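3,4-dihydroxybenzoate decarboxylase (Enterobacter cloacae, PDB 5NY5) is a UbiD-family enzyme that uses prenylated FMN to carboxylate catechols at the para position and, in the reverse direction, probably decarboxylates 3,4-dihydroxybenzoate to catechol. Local coordinates at residues V154-P159 with L204-N209. Numbering follows the deposited sequence.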
ATOM      1  N   VAL A 154      41.033   1.136  25.857  1.00 66.85           N
ATOM      2  CA  VAL A 154      42.078   2.049  25.408  1.00 68.67           C
ATOM      3  C   VAL A 154      41.921   3.384  26.120  1.00 69.82           C
ATOM      4  O   VAL A 154      40.835   3.976  26.116  1.00 70.01           O
ATOM      5  CB  VAL A 154      42.035   2.234  23.883  1.00 69.74           C
ATOM      6  CG1 VAL A 154      43.100   3.222  23.445  1.00 71.81           C
ATOM      7  CG2 VAL A 154      42.229   0.900  23.186  1.00 68.74           C
ATOM      8  N   LEU A 155      43.004   3.857  26.732  1.00 70.73           N
ATOM      9  CA  LEU A 155      43.071   5.185  27.322  1.00 72.23           C
ATOM     10  C   LEU A 155      43.904   6.090  26.425  1.00 74.42           C
ATOM     11  O   LEU A 155      44.929   5.665  25.884  1.00 74.82           O
ATOM     12  CB  LEU A 155      43.683   5.143  28.727  1.00 71.97           C
ATOM     13  CG  LEU A 155      43.125   4.140  29.736  1.00 69.94           C
ATOM     14  CD1 LEU A 155      43.772   4.325  31.097  1.00 70.19           C
ATOM     15  CD2 LEU A 155      41.629   4.267  29.854  1.00 69.18           C
ATOM     16  N   ALA A 156      43.463   7.336  26.269  1.00 76.00           N
ATOM     17  CA  ALA A 156      44.180   8.291  25.436  1.00 78.35           C
ATOM     18  C   ALA A 156      43.840   9.701  25.892  1.00 80.09           C
ATOM     19  O   ALA A 156      42.812   9.937  26.531  1.00 79.50           O
ATOM     20  CB  ALA A 156      43.845   8.105  23.953  1.00 78.72           C
ATOM     21  N   SER A 157      44.722  10.639  25.550  1.00 82.41           N
ATOM     22  CA  SER A 157      44.548  12.035  25.918  1.00 84.47           C
ATOM     23  C   SER A 157      44.892  12.925  24.734  1.00 86.97           C
ATOM     24  O   SER A 157      45.689  12.556  23.867  1.00 87.42           O
ATOM     25  CB  SER A 157      45.415  12.417  27.124  1.00 85.12           C
ATOM     26  OG  SER A 157      44.946  11.790  28.302  1.00 83.15           O
ATOM     27  N   ASP A 158      44.277  14.104  24.713  1.00 88.74           N
ATOM     28  CA  ASP A 158      44.539  15.085  23.669  1.00 91.46           C
ATOM     29  C   ASP A 158      46.027  15.422  23.641  1.00 93.19           C
ATOM     30  O   ASP A 158      46.593  15.795  24.678  1.00 93.69           O
ATOM     31  CB  ASP A 158      43.709  16.345  23.922  1.00 93.26           C
ATOM     32  CG  ASP A 158      43.707  17.310  22.745  1.00 96.06           C
ATOM     33  OD1 ASP A 158      44.752  17.485  22.086  1.00 97.57           O
ATOM     34  OD2 ASP A 158      42.643  17.912  22.487  1.00 96.91           O
ATOM     35  N   PRO A 159      46.694  15.305  22.489  1.00 94.27           N
ATOM     36  CA  PRO A 159      48.116  15.670  22.420  1.00 96.21           C
ATOM     37  C   PRO A 159      48.375  17.154  22.622  1.00 99.29           C
ATOM     38  O   PRO A 159      49.539  17.543  22.787  1.00101.05           O
ATOM     39  CB  PRO A 159      48.527  15.220  21.013  1.00 96.74           C
ATOM     40  CG  PRO A 159      47.256  15.245  20.232  1.00 96.33           C
ATOM     41  CD  PRO A 159      46.183  14.826  21.193  1.00 93.91           C
ATOM     42  N   LEU A 204      50.697   9.222  18.804  1.00 89.94           N
ATOM     43  CA  LEU A 204      49.782   9.422  19.921  1.00 88.43           C
ATOM     44  C   LEU A 204      49.958   8.295  20.928  1.00 86.07           C
ATOM     45  O   LEU A 204      49.787   7.118  20.566  1.00 84.39           O
ATOM     46  CB  LEU A 204      48.331   9.483  19.442  1.00 87.57           C
ATOM     47  CG  LEU A 204      47.307   9.823  20.527  1.00 86.38           C
ATOM     48  CD1 LEU A 204      47.499  11.251  21.017  1.00 88.56           C
ATOM     49  CD2 LEU A 204      45.887   9.610  20.028  1.00 85.32           C
ATOM     50  N   PRO A 205      50.283   8.589  22.187  1.00 85.96           N
ATOM     51  CA  PRO A 205      50.497   7.516  23.168  1.00 83.92           C
ATOM     52  C   PRO A 205      49.168   6.974  23.675  1.00 81.48           C
ATOM     53  O   PRO A 205      48.260   7.734  24.017  1.00 81.54           O
ATOM     54  CB  PRO A 205      51.285   8.206  24.291  1.00 85.13           C
ATOM     55  CG  PRO A 205      51.406   9.672  23.888  1.00 87.78           C
ATOM     56  CD  PRO A 205      50.420   9.918  22.798  1.00 87.81           C
ATOM     57  N   VAL A 206      49.060   5.645  23.722  1.00 79.48           N
ATOM     58  CA  VAL A 206      47.858   4.969  24.192  1.00 77.17           C
ATOM     59  C   VAL A 206      48.256   3.797  25.077  1.00 75.53           C
ATOM     60  O   VAL A 206      49.364   3.264  24.985  1.00 75.98           O
ATOM     61  CB  VAL A 206      46.970   4.470  23.029  1.00 76.45           C
ATOM     62  CG1 VAL A 206      46.405   5.642  22.237  1.00 78.09           C
ATOM     63  CG2 VAL A 206      47.762   3.538  22.124  1.00 76.52           C
ATOM     64  N   THR A 207      47.334   3.404  25.950  1.00 73.77           N
ATOM     65  CA  THR A 207      47.455   2.180  26.728  1.00 72.06           C
ATOM     66  C   THR A 207      46.248   1.297  26.453  1.00 70.15           C
ATOM     67  O   THR A 207      45.119   1.785  26.353  1.00 69.86           O
ATOM     68  CB  THR A 207      47.557   2.458  28.229  1.00 71.85           C
ATOM     69  OG1 THR A 207      46.298   2.937  28.716  1.00 71.15           O
ATOM     70  CG2 THR A 207      48.636   3.491  28.507  1.00 73.99           C
ATOM     71  N   ILE A 208      46.495   0.001  26.328  1.00 69.03           N
ATOM     72  CA  ILE A 208      45.463  -0.980  26.022  1.00 67.36           C
ATOM     73  C   ILE A 208      45.304  -1.864  27.249  1.00 65.86           C
ATOM     74  O   ILE A 208      46.169  -2.696  27.544  1.00 65.70           O
ATOM     75  CB  ILE A 208      45.820  -1.799  24.777  1.00 67.48           C
ATOM     76  CG1 ILE A 208      46.135  -0.854  23.619  1.00 69.28           C
ATOM     77  CG2 ILE A 208      44.684  -2.735  24.419  1.00 65.96           C
ATOM     78  CD1 ILE A 208      47.083  -1.427  22.603  1.00 70.11           C
ATOM     79  N   ASN A 209      44.199  -1.684  27.963  1.00 64.93           N
ATOM     80  CA  ASN A 209      43.979  -2.326  29.251  1.00 63.74           C
ATOM     81  C   ASN A 209      43.060  -3.524  29.066  1.00 62.16           C
ATOM     82  O   ASN A 209      41.937  -3.378  28.575  1.00 61.76           O
ATOM     83  CB  ASN A 209      43.381  -1.332  30.244  1.00 63.93           C
ATOM     84  CG  ASN A 209      44.181  -0.048  30.335  1.00 65.71           C
ATOM     85  OD1 ASN A 209      44.956   0.148  31.269  1.00 66.24           O
ATOM     86  ND2 ASN A 209      44.002   0.834  29.359  1.00 66.80           N
TER
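With chi1 at -50°, L155 holds its CG beside its backbone N, and N209 does likewise with chi1 at -52°. These torsions bring L155 CG to 3.4 Å from N209 ND2, the side chains crossing at about a right angle. They meet in an antiparallel pair of strands of the Rift-related domain, the flavin-binding part of the UbiD fold. L155 and T207 form the hydrogen-bonded pair. L155 N donates to T207 O at 3.0 Å, in the carbonyl plane; the return bond from T207 N to L155 O is weak at 3.3 Å. On the same face, N209 ND2 bonds T207 OG1 at 3.2 Å. ND2 also hydrogen-bonds L153 O, T207 OG1 is hydrogen-bonded to K256 O, and N209 OD1 to I258 N. The opposite face carries V154, A156, V206 and I208. A156 CB packs on V206 CG1 at 3.9 Å. I190 of helix 189-199 covers V154 and A156, and V154 touches H170, which binds prenylated FMN in another structure of this protein, consistent with this face lying near the cofactor site. L204 points toward the end of strand 148-157 and the following loop. Its CD1 lies 3.8 Å from P159 CD and 3.6 Å from S157 O.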